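Side-chain contacts in adenosine deaminase 1 (Arthrobacter aurescens, PDB 3RYS), which probably catalyses the zinc-dependent hydrolytic deamination of adenine to hypoxanthine, a step in purine salvage: residues 17-22 with 197-202; 77-82 with 114-119; 221-226 with 249-254. One frame throughout, in Å; residues are numbered along the deposited sequence.

Interaction 1 (17-22 with 197-202); sequences ELHLHI and IAHAGE. With ZN (zinc ion), chain C; ADE (adenine), chain D.
The zinc site joins His19 and His21 of 17-22 to His199 of 197-202. His19 NE2, His21 NE2 and His199 NE2 each stand 2.3 Å from the zinc ion. The NE2 atoms of His19 and His199 are 3.2 Å apart because they share the metal; they are not hydrogen-bonded to each other. The ring planes of these two histidines lie at 68°. His21 and His199 meet rim to rim instead, and NE2 of His21 lies at the edge of the His199 ring, near its plane.

The two histidines of 17-22 reach one ion from different rotamers. His19 has CG anti to the backbone N (chi1 -174°), whereas His21 turns CG beside its backbone N (chi1 -53°). This His-X-His pair follows the first barrel strand, as is characteristic of metallo-dependent hydrolases with a TIM-barrel fold. His199 comes from strand 195-200 of the same barrel, and Asp280 completes the protein ligands. ND1 of His19 is hydrogen-bonded to OG1 of Thr245. That bond and the metal bond hold both ring nitrogens and so fix the turn of the ring.

Adenine sits against the metal, with its N6 2.5 Å from the zinc ion. Adenine N7 lies 3.1 Å above the plane of the His21 ring, offset toward its rim. His199 borders the base at another point, with its CD2 3.3 Å from adenine N1. Glu202, the predicted proton donor, has an extended side chain that delivers its carboxylate to the same part of the base. Its OE1 is 2.7 Å from adenine N1, while OE2 is 3.4 Å from adenine N6.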
# COMPACT_ATOMS: atom_id res chain seq x y z
N GLU A 17 -3.79 6.77 -3.90
CA GLU A 17 -3.32 5.45 -3.52
C GLU A 17 -3.07 5.38 -2.01
O GLU A 17 -2.21 6.09 -1.47
CB GLU A 17 -2.07 5.05 -4.31
CG GLU A 17 -1.73 3.56 -4.21
CD GLU A 17 -0.80 3.08 -5.32
OE1 GLU A 17 -0.04 3.90 -5.87
OE2 GLU A 17 -0.83 1.87 -5.64
N LEU A 18 -3.84 4.54 -1.33
CA LEU A 18 -3.81 4.45 0.13
C LEU A 18 -3.07 3.21 0.61
O LEU A 18 -2.70 3.11 1.79
CB LEU A 18 -5.23 4.45 0.68
CG LEU A 18 -6.14 5.60 0.28
CD1 LEU A 18 -7.51 5.45 0.94
CD2 LEU A 18 -5.51 6.94 0.63
N HIS A 19 -2.86 2.26 -0.29
CA HIS A 19 -2.21 1.00 0.04
C HIS A 19 -1.01 0.79 -0.88
O HIS A 19 -1.17 0.34 -2.02
CB HIS A 19 -3.21 -0.16 -0.10
CG HIS A 19 -2.68 -1.48 0.36
ND1 HIS A 19 -3.49 -2.46 0.88
CD2 HIS A 19 -1.42 -1.98 0.38
CE1 HIS A 19 -2.76 -3.52 1.19
NE2 HIS A 19 -1.50 -3.25 0.90
N LEU A 20 0.17 1.13 -0.39
CA LEU A 20 1.38 1.03 -1.20
C LEU A 20 2.65 1.01 -0.37
O LEU A 20 2.89 1.91 0.44
CB LEU A 20 1.46 2.18 -2.20
CG LEU A 20 2.79 2.19 -2.94
CD1 LEU A 20 2.55 2.25 -4.44
CD2 LEU A 20 3.72 3.31 -2.47
N HIS A 21 3.46 -0.02 -0.58
CA HIS A 21 4.73 -0.17 0.12
C HIS A 21 5.86 0.39 -0.73
O HIS A 21 6.07 -0.04 -1.86
CB HIS A 21 4.98 -1.64 0.43
CG HIS A 21 3.85 -2.30 1.15
ND1 HIS A 21 3.84 -2.48 2.52
CD2 HIS A 21 2.68 -2.81 0.69
CE1 HIS A 21 2.72 -3.08 2.87
NE2 HIS A 21 2.00 -3.29 1.78
N ILE A 22 6.59 1.35 -0.18
CA ILE A 22 7.64 2.01 -0.95
C ILE A 22 8.72 1.02 -1.40
O ILE A 22 9.27 1.15 -2.49
CB ILE A 22 8.25 3.20 -0.19
CG1 ILE A 22 8.87 4.19 -1.18
CG2 ILE A 22 9.25 2.74 0.85
CD1 ILE A 22 7.90 4.68 -2.23
N ILE A 197 -3.86 1.97 10.45
CA ILE A 197 -4.31 1.02 9.45
C ILE A 197 -3.64 -0.33 9.70
O ILE A 197 -2.65 -0.42 10.42
CB ILE A 197 -4.00 1.48 8.02
CG1 ILE A 197 -2.49 1.56 7.81
CG2 ILE A 197 -4.65 2.82 7.75
CD1 ILE A 197 -2.08 1.91 6.39
N ALA A 198 -4.18 -1.39 9.10
CA ALA A 198 -3.60 -2.72 9.28
C ALA A 198 -4.01 -3.66 8.16
O ALA A 198 -5.14 -3.63 7.68
CB ALA A 198 -4.01 -3.29 10.63
N HIS A 199 -3.07 -4.50 7.74
CA HIS A 199 -3.36 -5.58 6.81
C HIS A 199 -4.24 -6.62 7.48
O HIS A 199 -3.93 -7.09 8.57
CB HIS A 199 -2.07 -6.23 6.32
CG HIS A 199 -1.36 -5.44 5.27
ND1 HIS A 199 -1.02 -4.12 5.44
CD2 HIS A 199 -0.92 -5.79 4.03
CE1 HIS A 199 -0.40 -3.68 4.35
NE2 HIS A 199 -0.33 -4.68 3.49
N ALA A 200 -5.34 -6.97 6.82
CA ALA A 200 -6.26 -7.97 7.35
C ALA A 200 -7.09 -8.62 6.24
O ALA A 200 -7.61 -7.93 5.37
CB ALA A 200 -7.16 -7.37 8.42
N GLY A 201 -7.21 -9.94 6.29
CA GLY A 201 -8.07 -10.65 5.36
C GLY A 201 -7.43 -10.89 4.01
O GLY A 201 -8.13 -11.14 3.02
N GLU A 202 -6.11 -10.80 3.95
CA GLU A 202 -5.39 -11.14 2.73
C GLU A 202 -5.28 -12.65 2.64
O GLU A 202 -5.88 -13.29 1.78
CB GLU A 202 -4.01 -10.50 2.73
CG GLU A 202 -3.28 -10.59 1.41
CD GLU A 202 -1.93 -9.93 1.46
OE1 GLU A 202 -1.57 -9.41 2.54
OE2 GLU A 202 -1.22 -9.92 0.43
ZN ZN C . 0.23 -4.73 1.28
N9 ADE D . 4.45 -6.50 2.90
C8 ADE D . 4.48 -5.79 1.73
N7 ADE D . 3.40 -5.93 0.99
C5 ADE D . 2.60 -6.78 1.73
C6 ADE D . 1.32 -7.32 1.51
N6 ADE D . 0.60 -7.06 0.41
N1 ADE D . 0.81 -8.14 2.45
C2 ADE D . 1.54 -8.40 3.55
N3 ADE D . 2.75 -7.96 3.88
C4 ADE D . 3.23 -7.14 2.92

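Interaction 2 (77-82 with 114-119); sequences QDFTDM and LETCVN
Phe79 lays one face of its ring over the backbone and CB of Cys117. Cys117 CA sits 3.6 Å from the centroid of the Phe79 ring, only 8° off the ring normal, which makes a CH-pi contact over the middle of the face. Farther out on the ring, Phe79 CZ is 3.4 Å from Cys117 CB. The sulfur is more remote: Cys117 SG lies 5.5 Å from the Phe79 centroid and approaches obliquely. Thr116 adds a methyl beside the ring, with its CG2 4.0 Å from Phe79 CE2. This methyl is anti to the backbone N of Thr116, and OG1 takes the place beside that N.

Without the Phe79 ring, as with an alanine here, Cys117 would probably lose the cover over its CA and CB, and the Thr116 methyl its aromatic neighbour. His107 also meets the Phe79 ring, edge-to-face, so helix 104-108 shares this packing.

Polar bonds lie to the side. Asn119 ND2 donates to Glu115 OE2 at 2.9 Å, within one helix, meeting the carboxylate from above its plane. Thr80 OG1 is hydrogen-bonded to Gly120 O and so ties the two helices together.

The contact joins helices 76-92 and 114-125, which precede and follow strand 95-102. Such pairing of neighbouring helices belongs to the outer helical layer of a TIM barrel.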
# COMPACT_ATOMS: atom_id res chain seq x y z
N GLN A 77 20.35 8.70 0.26
CA GLN A 77 20.15 8.92 -1.16
C GLN A 77 19.38 7.76 -1.79
O GLN A 77 18.51 7.95 -2.63
CB GLN A 77 21.49 9.13 -1.87
CG GLN A 77 21.40 9.61 -3.31
CD GLN A 77 20.57 10.88 -3.46
OE1 GLN A 77 20.49 11.70 -2.54
NE2 GLN A 77 19.96 11.06 -4.63
N ASP A 78 19.72 6.54 -1.36
CA ASP A 78 19.04 5.34 -1.84
C ASP A 78 17.53 5.39 -1.61
O ASP A 78 16.75 5.08 -2.50
CB ASP A 78 19.64 4.10 -1.19
CG ASP A 78 21.09 3.87 -1.59
OD1 ASP A 78 21.48 4.32 -2.69
OD2 ASP A 78 21.84 3.25 -0.81
N PHE A 79 17.13 5.78 -0.40
CA PHE A 79 15.72 5.87 -0.06
C PHE A 79 15.02 6.98 -0.83
O PHE A 79 13.91 6.80 -1.33
CB PHE A 79 15.54 6.03 1.45
CG PHE A 79 15.87 4.79 2.23
CD1 PHE A 79 14.93 3.78 2.39
CD2 PHE A 79 17.12 4.63 2.80
CE1 PHE A 79 15.23 2.63 3.10
CE2 PHE A 79 17.43 3.48 3.52
CZ PHE A 79 16.48 2.48 3.67
N THR A 80 15.67 8.13 -0.93
CA THR A 80 15.15 9.26 -1.69
C THR A 80 14.91 8.88 -3.14
O THR A 80 13.82 9.08 -3.67
CB THR A 80 16.12 10.45 -1.65
OG1 THR A 80 16.15 11.00 -0.32
CG2 THR A 80 15.70 11.52 -2.63
N ASP A 81 15.94 8.34 -3.78
CA ASP A 81 15.84 7.88 -5.16
C ASP A 81 14.66 6.94 -5.37
O ASP A 81 13.90 7.09 -6.33
CB ASP A 81 17.14 7.18 -5.58
CG ASP A 81 18.26 8.16 -5.87
OD1 ASP A 81 17.99 9.37 -5.94
OD2 ASP A 81 19.42 7.71 -6.03
N MET A 82 14.49 5.98 -4.47
CA MET A 82 13.42 4.99 -4.61
C MET A 82 12.06 5.64 -4.52
O MET A 82 11.14 5.29 -5.27
CB MET A 82 13.54 3.91 -3.53
CG MET A 82 12.28 3.09 -3.35
SD MET A 82 12.44 1.90 -2.00
CE MET A 82 12.64 2.99 -0.60
N LEU A 114 17.38 4.28 11.70
CA LEU A 114 16.06 4.88 11.49
C LEU A 114 16.23 6.23 10.83
O LEU A 114 15.48 6.60 9.93
CB LEU A 114 15.33 5.06 12.81
CG LEU A 114 14.49 3.90 13.33
CD1 LEU A 114 14.06 4.14 14.77
CD2 LEU A 114 13.29 3.71 12.42
N GLU A 115 17.22 6.97 11.32
CA GLU A 115 17.54 8.28 10.77
C GLU A 115 17.69 8.18 9.25
O GLU A 115 17.16 9.01 8.52
CB GLU A 115 18.84 8.79 11.40
CG GLU A 115 19.28 10.17 10.92
CD GLU A 115 18.70 11.30 11.76
OE1 GLU A 115 18.14 11.01 12.85
OE2 GLU A 115 18.81 12.47 11.33
N THR A 116 18.40 7.16 8.79
CA THR A 116 18.69 6.99 7.37
C THR A 116 17.45 6.69 6.52
O THR A 116 17.22 7.36 5.51
CB THR A 116 19.73 5.88 7.12
OG1 THR A 116 20.94 6.19 7.82
CG2 THR A 116 20.03 5.74 5.64
N CYS A 117 16.67 5.69 6.91
CA CYS A 117 15.50 5.32 6.11
C CYS A 117 14.39 6.36 6.18
O CYS A 117 13.78 6.69 5.16
CB CYS A 117 15.00 3.90 6.44
SG CYS A 117 14.57 3.55 8.17
N VAL A 118 14.13 6.90 7.37
CA VAL A 118 13.11 7.94 7.52
C VAL A 118 13.46 9.22 6.76
O VAL A 118 12.65 9.74 5.99
CB VAL A 118 12.85 8.29 8.99
CG1 VAL A 118 11.80 9.39 9.09
CG2 VAL A 118 12.41 7.06 9.77
N ASN A 119 14.67 9.73 6.97
CA ASN A 119 15.12 10.93 6.27
C ASN A 119 15.11 10.76 4.75
O ASN A 119 14.70 11.67 4.03
CB ASN A 119 16.52 11.34 6.73
CG ASN A 119 16.53 11.90 8.15
OD1 ASN A 119 15.47 12.10 8.76
ND2 ASN A 119 17.72 12.14 8.68

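Interaction 3 (221-226 with 249-254); sequences IDHGIR and LSNVRL. With ADE (adenine), chain D.
The side chains of His223 and Asn251 run alongside each other in opposite senses, the imidazole turned 48° from the amide. Asn251 OD1 is 3.4 Å from His223 ND1, an oblique approach to the ring. A water makes the clearer link. It lies at the edge of the His223 ring, in its plane, and is hydrogen-bonded to His223 ND1 at 2.7 Å. Asn251 ND2 donates to the same water at 2.8 Å. Asn251 ND2 is also hydrogen-bonded to His263 NE2, so the amide has partners that settle its orientation.

His223 turns CG beside its backbone N and anti to its carbonyl carbon (chi1 -70°). This rotamer spans the gap between helix and substrate. ND1 faces the water, and NE2 is 3.0 Å from adenine N6. Adenine C6 also lies at the edge of the ring, in its plane.

Ile225 meets the amide end of Asn251 from the opposite direction. Its CG1 stands between the backbone N and the carbonyl carbon (chi1 60°), with CG2 beside the N. Both branches reach the asparagine: Ile225 CG2 is 3.6 Å from Asn251 ND2, and Ile225 CD1 is 3.8 Å from the same nitrogen. Apolar carbon thus packs beside the group that holds the water.

Ser250 touches His223 more lightly, with its OG 3.9 Å from His223 CE1 and near the ring plane. Its firmer partner is Asp280, whose OD1 is hydrogen-bonded to Ser250 OG. Helix 248-253 therefore supplies second-shell groups to both the metal ligand Asp280 and the adenine-binding His223. His223 is predicted to be important for catalysis, and the contact forms part of the active site of the adenosine and AMP deaminase family.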
# COMPACT_ATOMS: atom_id res chain seq x y z
N ILE A 221 -9.07 -0.97 6.55
CA ILE A 221 -8.54 -2.32 6.42
C ILE A 221 -7.78 -2.47 5.11
O ILE A 221 -8.25 -2.04 4.05
CB ILE A 221 -9.67 -3.38 6.47
CG1 ILE A 221 -10.31 -3.42 7.86
CG2 ILE A 221 -9.14 -4.75 6.08
CD1 ILE A 221 -9.43 -4.04 8.91
N ASP A 222 -6.60 -3.08 5.19
CA ASP A 222 -5.79 -3.27 4.00
C ASP A 222 -5.98 -4.67 3.43
O ASP A 222 -5.80 -5.67 4.13
CB ASP A 222 -4.32 -2.95 4.32
CG ASP A 222 -4.13 -1.50 4.73
OD1 ASP A 222 -4.61 -0.60 4.01
OD2 ASP A 222 -3.49 -1.25 5.78
N HIS A 223 -6.35 -4.72 2.16
CA HIS A 223 -6.82 -5.95 1.50
C HIS A 223 -8.27 -6.25 1.88
O HIS A 223 -9.20 -5.76 1.24
CB HIS A 223 -5.90 -7.14 1.79
CG HIS A 223 -4.56 -7.05 1.12
ND1 HIS A 223 -4.41 -7.03 -0.25
CD2 HIS A 223 -3.31 -6.98 1.64
CE1 HIS A 223 -3.13 -6.94 -0.55
NE2 HIS A 223 -2.44 -6.91 0.58
N GLY A 224 -8.47 -7.06 2.92
CA GLY A 224 -9.80 -7.32 3.44
C GLY A 224 -10.68 -8.22 2.60
O GLY A 224 -11.86 -8.38 2.90
N ILE A 225 -10.13 -8.83 1.55
CA ILE A 225 -10.94 -9.62 0.64
C ILE A 225 -11.55 -10.87 1.27
O ILE A 225 -12.58 -11.37 0.79
CB ILE A 225 -10.17 -10.01 -0.63
CG1 ILE A 225 -8.94 -10.85 -0.26
CG2 ILE A 225 -9.77 -8.78 -1.43
CD1 ILE A 225 -8.38 -11.64 -1.43
N ARG A 226 -10.93 -11.39 2.32
CA ARG A 226 -11.45 -12.60 2.96
C ARG A 226 -12.65 -12.32 3.86
O ARG A 226 -13.22 -13.24 4.46
CB ARG A 226 -10.35 -13.35 3.71
CG ARG A 226 -9.41 -14.11 2.80
CD ARG A 226 -8.62 -15.15 3.56
NE ARG A 226 -9.48 -16.17 4.14
CZ ARG A 226 -9.10 -17.05 5.05
NH1 ARG A 226 -7.85 -17.04 5.51
NH2 ARG A 226 -9.96 -17.95 5.52
N LEU A 249 -4.20 -6.91 -8.62
CA LEU A 249 -3.06 -7.64 -9.16
C LEU A 249 -2.26 -8.33 -8.06
O LEU A 249 -1.75 -9.44 -8.26
CB LEU A 249 -2.15 -6.70 -9.94
CG LEU A 249 -2.75 -6.10 -11.21
CD1 LEU A 249 -1.69 -5.30 -11.97
CD2 LEU A 249 -3.34 -7.20 -12.09
N SER A 250 -2.14 -7.68 -6.92
CA SER A 250 -1.42 -8.27 -5.79
C SER A 250 -2.04 -9.63 -5.42
O SER A 250 -1.33 -10.64 -5.32
CB SER A 250 -1.43 -7.31 -4.60
OG SER A 250 -0.79 -7.90 -3.48
N ASN A 251 -3.35 -9.65 -5.24
CA ASN A 251 -4.07 -10.86 -4.85
C ASN A 251 -3.91 -11.98 -5.87
O ASN A 251 -3.83 -13.16 -5.51
CB ASN A 251 -5.55 -10.56 -4.62
CG ASN A 251 -5.77 -9.53 -3.52
OD1 ASN A 251 -4.91 -9.34 -2.65
ND2 ASN A 251 -6.91 -8.86 -3.56
N VAL A 252 -3.87 -11.62 -7.15
CA VAL A 252 -3.70 -12.60 -8.20
C VAL A 252 -2.29 -13.18 -8.18
O VAL A 252 -2.10 -14.40 -8.16
CB VAL A 252 -4.01 -12.03 -9.61
CG1 VAL A 252 -3.53 -12.98 -10.68
CG2 VAL A 252 -5.50 -11.76 -9.75
N ARG A 253 -1.29 -12.31 -8.16
CA ARG A 253 0.10 -12.74 -8.24
C ARG A 253 0.57 -13.47 -6.98
O ARG A 253 1.57 -14.17 -7.01
CB ARG A 253 1.01 -11.56 -8.57
CG ARG A 253 0.96 -11.13 -10.02
CD ARG A 253 1.70 -12.12 -10.92
NE ARG A 253 3.11 -12.22 -10.57
CZ ARG A 253 4.06 -11.40 -11.01
NH1 ARG A 253 5.31 -11.57 -10.62
NH2 ARG A 253 3.76 -10.40 -11.84
N LEU A 254 -0.16 -13.31 -5.88
CA LEU A 254 0.18 -14.00 -4.63
C LEU A 254 -0.69 -15.23 -4.45
O LEU A 254 -0.60 -15.94 -3.45
CB LEU A 254 0.02 -13.07 -3.42
CG LEU A 254 1.03 -11.93 -3.29
CD1 LEU A 254 0.92 -11.31 -1.91
CD2 LEU A 254 2.44 -12.44 -3.54
N9 ADE D . 4.45 -6.50 2.90
C8 ADE D . 4.48 -5.79 1.73
N7 ADE D . 3.40 -5.93 0.99
C5 ADE D . 2.60 -6.78 1.73
C6 ADE D . 1.32 -7.32 1.51
N6 ADE D . 0.60 -7.06 0.41
N1 ADE D . 0.81 -8.14 2.45
C2 ADE D . 1.54 -8.40 3.55
N3 ADE D . 2.75 -7.96 3.88
C4 ADE D . 3.23 -7.14 2.92
O HOH W 1 -6.77 -6.93 -1.60

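All three contacts are largely buried, but they lie at different depths. The centre of interaction 1 is about 4 Å from that of the chain, the centre of interaction 3 about 11 Å and that of interaction 2, between helices, about 18 Å. Interactions 1 and 3 share the adenine, and Glu202 and His223 pack together beside it. Backbone pairing also joins them, Ala198 O with Asp222 N. Their chemistry is polar: metal bonds in interaction 1, a water bridging the adenine-binding His223 to Asn251 in interaction 3. Interaction 2 is mostly aromatic and apolar. It reaches interaction 1 through Met82 against Ile22, but stays about 17 Å from interaction 3 between nearest atoms.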